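PDB 3O66: glycine betaine/carnitine/choline ABC transporter from Staphylococcus aureus subsp. aureus Mu50, which probably binds glycine betaine, carnitine, choline or a related quaternary ammonium compound as the substrate-binding component of an ABC importer. Local coordinates for residues Val133-Met147 / Phe162-Met176. Residues are numbered along the deposited sequence; the frame is centred on the assembly and turned at random.
Sequences VSDLAKHSKDLRLGM and FKKEYGFDFGTVRPM
Leu-145 packs its side chain on the Phe-170 ring beside the parallel strand pair 144-147 and 172-176, at one border of a five-stranded mixed sheet; the two-sheet architecture is that of the periplasmic-binding-protein fold. Helix 159-166 leads into the outermost strand 172-176, completing a beta-alpha-beta crossover from strand 144-148. Leu-145 N donates to Thr-172 O (2.9 Å, 169° at the hydrogen), and its O accepts Arg-174 N. Met-147 repeats the pattern, its N reaching Arg-174 O and its O receiving Met-176 N. On the face carrying Leu-145 and Val-173, the selenomethionine Met-147 bends twice and lays CE against Val-173 CB.

Phe-170 is gripped on both faces. Its CB lies near the carbonyl oxygens of Ser-140 and Leu-143; CG meets Leu-145 CB, which sits over one face 3.9 Å from the ring centroid. CD1 lies between Ser-140 O and Leu-145 CB, CD2 and CE2 run along Leu-145 CD2, CE1 meets Ser-140 CB, which covers the opposite face, and CZ ends at Leu-136 CD1, 3.9 Å away at the ring edge. Val-192 of the neighbouring strand also touches this ring.

Phe-168, CG between backbone N and carbonyl carbon (chi1 61°), lays its ring against the turns of 133-140, Ala-137 CA over its face. Val-133 CG1 makes a CH-pi contact over the Tyr-166 ring, 3.7 Å from its centroid; the tyrosine hydroxyl bonds to Asp-212. Where strand 172-176 begins, Ser-140 O accepts Gly-171 N and Leu-143 N from opposite faces of its plane, while Ser-140 OG donates to Asp-169 O at 2.7 Å from above the carbonyl plane.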
ATOM      1  N   VAL A 133     -10.172  15.968  -4.044  1.00 28.23           N
ATOM      2  CA  VAL A 133     -11.214  15.383  -4.879  1.00 27.15           C
ATOM      3  C   VAL A 133     -12.360  16.389  -5.040  1.00 28.49           C
ATOM      4  O   VAL A 133     -12.909  16.551  -6.143  1.00 26.93           O
ATOM      5  CB  VAL A 133     -11.705  14.053  -4.288  1.00 27.26           C
ATOM      6  CG1 VAL A 133     -12.908  13.551  -5.050  1.00 26.91           C
ATOM      7  CG2 VAL A 133     -10.560  13.008  -4.313  1.00 26.18           C
ATOM      8  N   SER A 134     -12.691  17.097  -3.959  1.00 28.85           N
ATOM      9  CA  SER A 134     -13.704  18.168  -4.074  1.00 31.63           C
ATOM     10  C   SER A 134     -13.348  19.249  -5.137  1.00 31.06           C
ATOM     11  O   SER A 134     -14.233  19.814  -5.749  1.00 32.29           O
ATOM     12  CB  SER A 134     -14.005  18.796  -2.705  1.00 33.69           C
ATOM     13  OG  SER A 134     -14.662  17.856  -1.847  1.00 35.04           O
ATOM     14  N   ASP A 135     -12.063  19.529  -5.365  1.00 30.54           N
ATOM     15  CA  ASP A 135     -11.669  20.512  -6.396  1.00 30.30           C
ATOM     16  C   ASP A 135     -12.194  20.148  -7.795  1.00 29.97           C
ATOM     17  O   ASP A 135     -12.328  21.010  -8.674  1.00 30.62           O
ATOM     18  CB  ASP A 135     -10.157  20.700  -6.417  1.00 30.29           C
ATOM     19  CG  ASP A 135      -9.635  21.396  -5.182  1.00 31.97           C
ATOM     20  OD1 ASP A 135     -10.383  22.171  -4.549  1.00 34.17           O
ATOM     21  OD2 ASP A 135      -8.456  21.179  -4.837  1.00 32.06           O
ATOM     22  N   LEU A 136     -12.527  18.880  -8.004  1.00 28.32           N
ATOM     23  CA  LEU A 136     -13.115  18.451  -9.273  1.00 28.29           C
ATOM     24  C   LEU A 136     -14.558  18.928  -9.493  1.00 30.30           C
ATOM     25  O   LEU A 136     -15.021  18.957 -10.643  1.00 31.14           O
ATOM     26  CB  LEU A 136     -13.092  16.927  -9.384  1.00 27.05           C
ATOM     27  CG  LEU A 136     -11.725  16.253  -9.433  1.00 25.31           C
ATOM     28  CD1 LEU A 136     -11.873  14.747  -9.233  1.00 25.20           C
ATOM     29  CD2 LEU A 136     -11.018  16.554 -10.749  1.00 25.96           C
ATOM     30  N   ALA A 137     -15.263  19.284  -8.411  1.00 31.74           N
ATOM     31  CA  ALA A 137     -16.715  19.534  -8.466  1.00 33.61           C
ATOM     32  C   ALA A 137     -17.166  20.423  -9.628  1.00 35.13           C
ATOM     33  O   ALA A 137     -18.105  20.062 -10.342  1.00 35.42           O
ATOM     34  CB  ALA A 137     -17.239  20.087  -7.157  1.00 35.87           C
ATOM     35  N   LYS A 138     -16.512  21.575  -9.814  1.00 35.71           N
ATOM     36  CA  LYS A 138     -16.964  22.566 -10.830  1.00 38.09           C
ATOM     37  C   LYS A 138     -16.794  22.051 -12.259  1.00 36.77           C
ATOM     38  O   LYS A 138     -17.438  22.548 -13.191  1.00 37.69           O
ATOM     39  CB  LYS A 138     -16.153  23.858 -10.752  1.00 38.82           C
ATOM     40  CG  LYS A 138     -16.531  24.854  -9.691  1.00 43.71           C
ATOM     41  CD  LYS A 138     -15.633  26.095  -9.863  1.00 46.62           C
ATOM     42  CE  LYS A 138     -15.565  26.923  -8.602  1.00 48.89           C
ATOM     43  NZ  LYS A 138     -16.801  27.714  -8.466  1.00 52.30           N
ATOM     44  N   HIS A 139     -15.904  21.081 -12.425  1.00 34.79           N
ATOM     45  CA  HIS A 139     -15.357  20.748 -13.737  1.00 34.31           C
ATOM     46  C   HIS A 139     -15.732  19.364 -14.211  1.00 33.77           C
ATOM     47  O   HIS A 139     -15.531  19.031 -15.390  1.00 33.52           O
ATOM     48  CB  HIS A 139     -13.828  20.838 -13.691  1.00 33.20           C
ATOM     49  CG  HIS A 139     -13.328  22.129 -13.121  1.00 34.76           C
ATOM     50  ND1 HIS A 139     -13.565  23.344 -13.724  1.00 37.34           N
ATOM     51  CD2 HIS A 139     -12.624  22.397 -11.994  1.00 34.89           C
ATOM     52  CE1 HIS A 139     -13.026  24.308 -12.996  1.00 38.63           C
ATOM     53  NE2 HIS A 139     -12.452  23.761 -11.939  1.00 37.39           N
ATOM     54  N   SER A 140     -16.234  18.550 -13.282  1.00 33.27           N
ATOM     55  CA  SER A 140     -16.360  17.105 -13.520  1.00 31.57           C
ATOM     56  C   SER A 140     -17.296  16.777 -14.699  1.00 32.18           C
ATOM     57  O   SER A 140     -17.066  15.808 -15.426  1.00 31.47           O
ATOM     58  CB  SER A 140     -16.750  16.384 -12.217  1.00 30.99           C
ATOM     59  OG  SER A 140     -18.050  16.774 -11.782  1.00 33.27           O
ATOM     60  N   LYS A 141     -18.289  17.638 -14.929  1.00 33.33           N
ATOM     61  CA  LYS A 141     -19.281  17.461 -15.993  1.00 34.50           C
ATOM     62  C   LYS A 141     -18.648  17.433 -17.375  1.00 33.46           C
ATOM     63  O   LYS A 141     -19.210  16.874 -18.302  1.00 33.18           O
ATOM     64  CB  LYS A 141     -20.349  18.556 -15.947  1.00 36.72           C
ATOM     65  CG  LYS A 141     -19.782  19.967 -16.104  1.00 39.12           C
ATOM     66  CD  LYS A 141     -20.837  21.039 -15.904  1.00 44.13           C
ATOM     67  CE  LYS A 141     -20.168  22.377 -15.563  1.00 45.72           C
ATOM     68  NZ  LYS A 141     -21.183  23.486 -15.563  1.00 51.30           N
ATOM     69  N   ASP A 142     -17.478  18.041 -17.498  1.00 32.76           N
ATOM     70  CA  ASP A 142     -16.780  18.119 -18.773  1.00 34.10           C
ATOM     71  C   ASP A 142     -15.577  17.171 -18.828  1.00 31.99           C
ATOM     72  O   ASP A 142     -14.797  17.206 -19.783  1.00 32.66           O
ATOM     73  CB  ASP A 142     -16.339  19.576 -19.026  1.00 36.14           C
ATOM     74  CG  ASP A 142     -17.518  20.542 -19.074  1.00 40.76           C
ATOM     75  OD1 ASP A 142     -18.557  20.204 -19.697  1.00 44.58           O
ATOM     76  OD2 ASP A 142     -17.404  21.647 -18.487  1.00 45.20           O
ATOM     77  N   LEU A 143     -15.433  16.314 -17.823  1.00 30.30           N
ATOM     78  CA  LEU A 143     -14.229  15.460 -17.714  1.00 28.58           C
ATOM     79  C   LEU A 143     -14.522  13.965 -17.960  1.00 28.14           C
ATOM     80  O   LEU A 143     -15.631  13.511 -17.729  1.00 29.10           O
ATOM     81  CB  LEU A 143     -13.564  15.648 -16.344  1.00 27.30           C
ATOM     82  CG  LEU A 143     -12.989  17.053 -16.060  1.00 29.50           C
ATOM     83  CD1 LEU A 143     -12.392  17.169 -14.645  1.00 27.87           C
ATOM     84  CD2 LEU A 143     -11.955  17.467 -17.111  1.00 28.55           C
ATOM     85  N   ARG A 144     -13.512  13.227 -18.421  1.00 26.38           N
ATOM     86  CA  ARG A 144     -13.577  11.780 -18.622  1.00 26.18           C
ATOM     87  C   ARG A 144     -12.886  11.072 -17.434  1.00 25.51           C
ATOM     88  O   ARG A 144     -11.686  11.307 -17.180  1.00 25.41           O
ATOM     89  CB  ARG A 144     -12.869  11.394 -19.946  1.00 25.73           C
ATOM     90  CG  ARG A 144     -13.467  12.056 -21.202  1.00 27.31           C
ATOM     91  CD  ARG A 144     -12.478  12.023 -22.383  1.00 27.79           C
ATOM     92  NE  ARG A 144     -11.297  12.827 -22.074  1.00 27.49           N
ATOM     93  CZ  ARG A 144     -10.174  12.827 -22.796  1.00 29.15           C
ATOM     94  NH1 ARG A 144     -10.074  12.080 -23.884  1.00 28.28           N
ATOM     95  NH2 ARG A 144      -9.143  13.583 -22.425  1.00 29.95           N
ATOM     96  N   LEU A 145     -13.657  10.261 -16.697  1.00 25.22           N
ATOM     97  CA  LEU A 145     -13.149   9.383 -15.620  1.00 24.32           C
ATOM     98  C   LEU A 145     -12.930   7.918 -16.072  1.00 24.45           C
ATOM     99  O   LEU A 145     -13.812   7.324 -16.682  1.00 26.04           O
ATOM    100  CB  LEU A 145     -14.100   9.374 -14.416  1.00 24.30           C
ATOM    101  CG  LEU A 145     -13.746   8.499 -13.200  1.00 23.77           C
ATOM    102  CD1 LEU A 145     -12.430   8.940 -12.523  1.00 21.99           C
ATOM    103  CD2 LEU A 145     -14.899   8.524 -12.184  1.00 27.55           C
ATOM    104  N   GLY A 146     -11.763   7.363 -15.752  1.00 23.79           N
ATOM    105  CA  GLY A 146     -11.491   5.912 -15.899  1.00 24.04           C
ATOM    106  C   GLY A 146     -11.385   5.305 -14.507  1.00 24.91           C
ATOM    107  O   GLY A 146     -10.741   5.893 -13.627  1.00 24.32           O
HETATM  108  N   MSE A 147     -12.022   4.148 -14.296  1.00 25.58           N
HETATM  109  CA  MSE A 147     -11.919   3.431 -13.013  1.00 27.27           C
HETATM  110  C   MSE A 147     -11.887   1.923 -13.260  1.00 28.84           C
HETATM  111  O   MSE A 147     -12.292   1.473 -14.332  1.00 29.51           O
HETATM  112  CB  MSE A 147     -13.120   3.784 -12.106  1.00 27.82           C
HETATM  113  CG  MSE A 147     -14.419   3.214 -12.589  1.00 32.80           C
HETATM  114 SE   MSE A 147     -15.141   4.340 -13.992  0.75 37.58          SE
HETATM  115  CE  MSE A 147     -16.520   5.178 -12.860  1.00 39.39           C
ATOM    116  N   PHE A 162     -19.951   7.211  -4.185  1.00 40.70           N
ATOM    117  CA  PHE A 162     -19.036   8.335  -4.357  1.00 39.19           C
ATOM    118  C   PHE A 162     -19.777   9.582  -4.830  1.00 40.14           C
ATOM    119  O   PHE A 162     -19.506  10.680  -4.342  1.00 40.42           O
ATOM    120  CB  PHE A 162     -17.900   7.992  -5.340  1.00 37.01           C
ATOM    121  CG  PHE A 162     -17.200   9.208  -5.900  1.00 35.31           C
ATOM    122  CD1 PHE A 162     -16.080   9.743  -5.265  1.00 33.96           C
ATOM    123  CD2 PHE A 162     -17.681   9.838  -7.052  1.00 35.29           C
ATOM    124  CE1 PHE A 162     -15.455  10.889  -5.775  1.00 32.44           C
ATOM    125  CE2 PHE A 162     -17.057  10.980  -7.576  1.00 33.58           C
ATOM    126  CZ  PHE A 162     -15.950  11.505  -6.933  1.00 32.19           C
ATOM    127  N   LYS A 163     -20.690   9.404  -5.788  1.00 40.96           N
ATOM    128  CA  LYS A 163     -21.500  10.510  -6.329  1.00 42.25           C
ATOM    129  C   LYS A 163     -22.374  11.137  -5.243  1.00 43.90           C
ATOM    130  O   LYS A 163     -22.517  12.358  -5.185  1.00 44.49           O
ATOM    131  CB  LYS A 163     -22.387  10.041  -7.497  1.00 43.24           C
ATOM    132  CG  LYS A 163     -21.626   9.714  -8.779  1.00 42.57           C
ATOM    133  CD  LYS A 163     -22.571   9.435  -9.933  1.00 45.26           C
ATOM    134  CE  LYS A 163     -23.174   8.045  -9.872  1.00 46.75           C
ATOM    135  NZ  LYS A 163     -24.098   7.850 -11.018  1.00 48.65           N
ATOM    136  N   LYS A 164     -22.957  10.294  -4.398  1.00 45.02           N
ATOM    137  CA  LYS A 164     -23.776  10.753  -3.278  1.00 47.43           C
ATOM    138  C   LYS A 164     -22.927  11.546  -2.263  1.00 46.18           C
ATOM    139  O   LYS A 164     -23.269  12.679  -1.913  1.00 47.15           O
ATOM    140  CB  LYS A 164     -24.484   9.554  -2.621  1.00 49.33           C
ATOM    141  CG  LYS A 164     -25.533   9.919  -1.564  1.00 53.92           C
ATOM    142  CD  LYS A 164     -26.530   8.773  -1.287  1.00 57.88           C
ATOM    143  CE  LYS A 164     -25.893   7.591  -0.551  1.00 58.26           C
ATOM    144  NZ  LYS A 164     -26.912   6.817   0.252  1.00 60.36           N
ATOM    145  N   GLU A 165     -21.822  10.947  -1.821  1.00 43.86           N
ATOM    146  CA  GLU A 165     -20.866  11.572  -0.898  1.00 42.74           C
ATOM    147  C   GLU A 165     -20.281  12.892  -1.403  1.00 41.06           C
ATOM    148  O   GLU A 165     -20.369  13.925  -0.721  1.00 41.70           O
ATOM    149  CB  GLU A 165     -19.718  10.601  -0.575  1.00 41.56           C
ATOM    150  CG  GLU A 165     -18.715  11.127   0.456  1.00 43.12           C
ATOM    151  CD  GLU A 165     -19.256  11.081   1.877  1.00 49.39           C
ATOM    152  OE1 GLU A 165     -19.422   9.959   2.414  1.00 51.60           O
ATOM    153  OE2 GLU A 165     -19.518  12.162   2.464  1.00 51.52           O
ATOM    154  N   TYR A 166     -19.679  12.860  -2.593  1.00 38.26           N
ATOM    155  CA  TYR A 166     -18.975  14.027  -3.093  1.00 36.62           C
ATOM    156  C   TYR A 166     -19.874  15.073  -3.773  1.00 37.81           C
ATOM    157  O   TYR A 166     -19.528  16.247  -3.806  1.00 37.60           O
ATOM    158  CB  TYR A 166     -17.783  13.611  -3.947  1.00 34.56           C
ATOM    159  CG  TYR A 166     -16.514  13.440  -3.123  1.00 32.22           C
ATOM    160  CD1 TYR A 166     -15.741  14.554  -2.777  1.00 32.12           C
ATOM    161  CD2 TYR A 166     -16.115  12.185  -2.661  1.00 32.04           C
ATOM    162  CE1 TYR A 166     -14.588  14.433  -2.013  1.00 31.89           C
ATOM    163  CE2 TYR A 166     -14.922  12.035  -1.877  1.00 31.78           C
ATOM    164  CZ  TYR A 166     -14.186  13.175  -1.562  1.00 31.82           C
ATOM    165  OH  TYR A 166     -13.031  13.107  -0.821  1.00 30.89           O
ATOM    166  N   GLY A 167     -21.029  14.657  -4.282  1.00 38.93           N
ATOM    167  CA  GLY A 167     -22.018  15.614  -4.794  1.00 40.93           C
ATOM    168  C   GLY A 167     -21.787  16.081  -6.220  1.00 40.16           C
ATOM    169  O   GLY A 167     -22.268  17.146  -6.617  1.00 41.68           O
ATOM    170  N   PHE A 168     -21.060  15.285  -7.002  1.00 38.26           N
ATOM    171  CA  PHE A 168     -20.874  15.575  -8.425  1.00 37.60           C
ATOM    172  C   PHE A 168     -20.661  14.298  -9.254  1.00 37.00           C
ATOM    173  O   PHE A 168     -20.453  13.212  -8.700  1.00 35.60           O
ATOM    174  CB  PHE A 168     -19.746  16.597  -8.647  1.00 36.42           C
ATOM    175  CG  PHE A 168     -18.388  16.142  -8.167  1.00 34.50           C
ATOM    176  CD1 PHE A 168     -17.583  15.330  -8.973  1.00 32.90           C
ATOM    177  CD2 PHE A 168     -17.899  16.553  -6.930  1.00 33.09           C
ATOM    178  CE1 PHE A 168     -16.326  14.914  -8.539  1.00 32.25           C
ATOM    179  CE2 PHE A 168     -16.619  16.148  -6.486  1.00 32.36           C
ATOM    180  CZ  PHE A 168     -15.846  15.317  -7.280  1.00 30.63           C
ATOM    181  N   ASP A 169     -20.760  14.425 -10.575  1.00 37.50           N
ATOM    182  CA  ASP A 169     -20.496  13.282 -11.431  1.00 37.90           C
ATOM    183  C   ASP A 169     -19.735  13.659 -12.691  1.00 36.41           C
ATOM    184  O   ASP A 169     -19.480  14.839 -12.953  1.00 36.48           O
ATOM    185  CB  ASP A 169     -21.762  12.423 -11.673  1.00 40.33           C
ATOM    186  CG  ASP A 169     -22.662  12.944 -12.779  1.00 44.54           C
ATOM    187  OD1 ASP A 169     -22.600  14.138 -13.136  1.00 46.31           O
ATOM    188  OD2 ASP A 169     -23.471  12.120 -13.293  1.00 50.00           O
ATOM    189  N   PHE A 170     -19.327  12.655 -13.437  1.00 35.01           N
ATOM    190  CA  PHE A 170     -18.447  12.892 -14.544  1.00 34.02           C
ATOM    191  C   PHE A 170     -19.174  12.902 -15.867  1.00 34.89           C
ATOM    192  O   PHE A 170     -20.202  12.241 -16.031  1.00 36.14           O
ATOM    193  CB  PHE A 170     -17.313  11.878 -14.515  1.00 33.12           C
ATOM    194  CG  PHE A 170     -16.295  12.170 -13.456  1.00 33.44           C
ATOM    195  CD1 PHE A 170     -15.196  12.989 -13.741  1.00 34.02           C
ATOM    196  CD2 PHE A 170     -16.451  11.674 -12.169  1.00 33.38           C
ATOM    197  CE1 PHE A 170     -14.263  13.276 -12.763  1.00 34.76           C
ATOM    198  CE2 PHE A 170     -15.523  11.961 -11.187  1.00 34.25           C
ATOM    199  CZ  PHE A 170     -14.433  12.753 -11.480  1.00 34.31           C
ATOM    200  N   GLY A 171     -18.632  13.657 -16.822  1.00 34.54           N
ATOM    201  CA  GLY A 171     -19.247  13.777 -18.147  1.00 34.89           C
ATOM    202  C   GLY A 171     -19.261  12.446 -18.866  1.00 33.99           C
ATOM    203  O   GLY A 171     -20.244  12.103 -19.520  1.00 34.14           O
ATOM    204  N   THR A 172     -18.152  11.719 -18.737  1.00 32.43           N
ATOM    205  CA  THR A 172     -17.979  10.375 -19.280  1.00 32.28           C
ATOM    206  C   THR A 172     -17.346   9.503 -18.198  1.00 30.47           C
ATOM    207  O   THR A 172     -16.460   9.958 -17.477  1.00 28.89           O
ATOM    208  CB  THR A 172     -17.034  10.400 -20.508  1.00 32.44           C
ATOM    209  OG1 THR A 172     -17.545  11.348 -21.459  1.00 35.06           O
ATOM    210  CG2 THR A 172     -16.911   8.985 -21.179  1.00 34.28           C
ATOM    211  N   VAL A 173     -17.814   8.256 -18.075  1.00 30.70           N
ATOM    212  CA  VAL A 173     -17.125   7.247 -17.246  1.00 29.53           C
ATOM    213  C   VAL A 173     -16.711   6.045 -18.100  1.00 29.60           C
ATOM    214  O   VAL A 173     -17.423   5.635 -19.006  1.00 30.41           O
ATOM    215  CB  VAL A 173     -17.945   6.771 -15.985  1.00 30.15           C
ATOM    216  CG1 VAL A 173     -18.168   7.915 -15.012  1.00 31.34           C
ATOM    217  CG2 VAL A 173     -19.229   6.164 -16.384  1.00 33.12           C
ATOM    218  N   ARG A 174     -15.547   5.494 -17.795  1.00 28.42           N
ATOM    219  CA  ARG A 174     -15.003   4.387 -18.552  1.00 29.04           C
ATOM    220  C   ARG A 174     -14.524   3.302 -17.564  1.00 28.23           C
ATOM    221  O   ARG A 174     -13.410   3.380 -17.046  1.00 27.19           O
ATOM    222  CB  ARG A 174     -13.848   4.889 -19.440  1.00 27.71           C
ATOM    223  CG  ARG A 174     -13.254   3.798 -20.286  1.00 30.22           C
ATOM    224  CD  ARG A 174     -12.151   4.321 -21.209  1.00 30.39           C
ATOM    225  NE  ARG A 174     -11.379   3.191 -21.718  1.00 30.50           N
ATOM    226  CZ  ARG A 174     -10.144   3.289 -22.195  1.00 32.75           C
ATOM    227  NH1 ARG A 174      -9.534   4.480 -22.265  1.00 31.47           N
ATOM    228  NH2 ARG A 174      -9.518   2.196 -22.606  1.00 34.74           N
ATOM    229  N   PRO A 175     -15.366   2.291 -17.292  1.00 30.06           N
ATOM    230  CA  PRO A 175     -14.895   1.173 -16.424  1.00 30.17           C
ATOM    231  C   PRO A 175     -13.947   0.270 -17.203  1.00 30.97           C
ATOM    232  O   PRO A 175     -14.273  -0.124 -18.315  1.00 32.52           O
ATOM    233  CB  PRO A 175     -16.187   0.427 -16.044  1.00 31.99           C
ATOM    234  CG  PRO A 175     -17.335   1.351 -16.475  1.00 32.84           C
ATOM    235  CD  PRO A 175     -16.794   2.177 -17.628  1.00 30.77           C
HETATM  236  N   MSE A 176     -12.778  -0.031 -16.638  1.00 30.83           N
HETATM  237  CA  MSE A 176     -11.694  -0.685 -17.392  1.00 31.91           C
HETATM  238  C   MSE A 176     -10.737  -1.408 -16.450  1.00 32.02           C
HETATM  239  O   MSE A 176     -10.948  -1.406 -15.256  1.00 32.35           O
HETATM  240  CB  MSE A 176     -10.912   0.353 -18.216  1.00 30.74           C
HETATM  241  CG  MSE A 176     -10.387   1.538 -17.337  1.00 29.36           C
HETATM  242 SE   MSE A 176      -9.750   3.016 -18.394  0.75 29.00          SE
HETATM  243  CE  MSE A 176      -8.062   2.286 -18.982  1.00 30.38           C
TER
HETATM  244  O   HOH W   1     -16.774  14.102 -20.657  1.00 39.84           O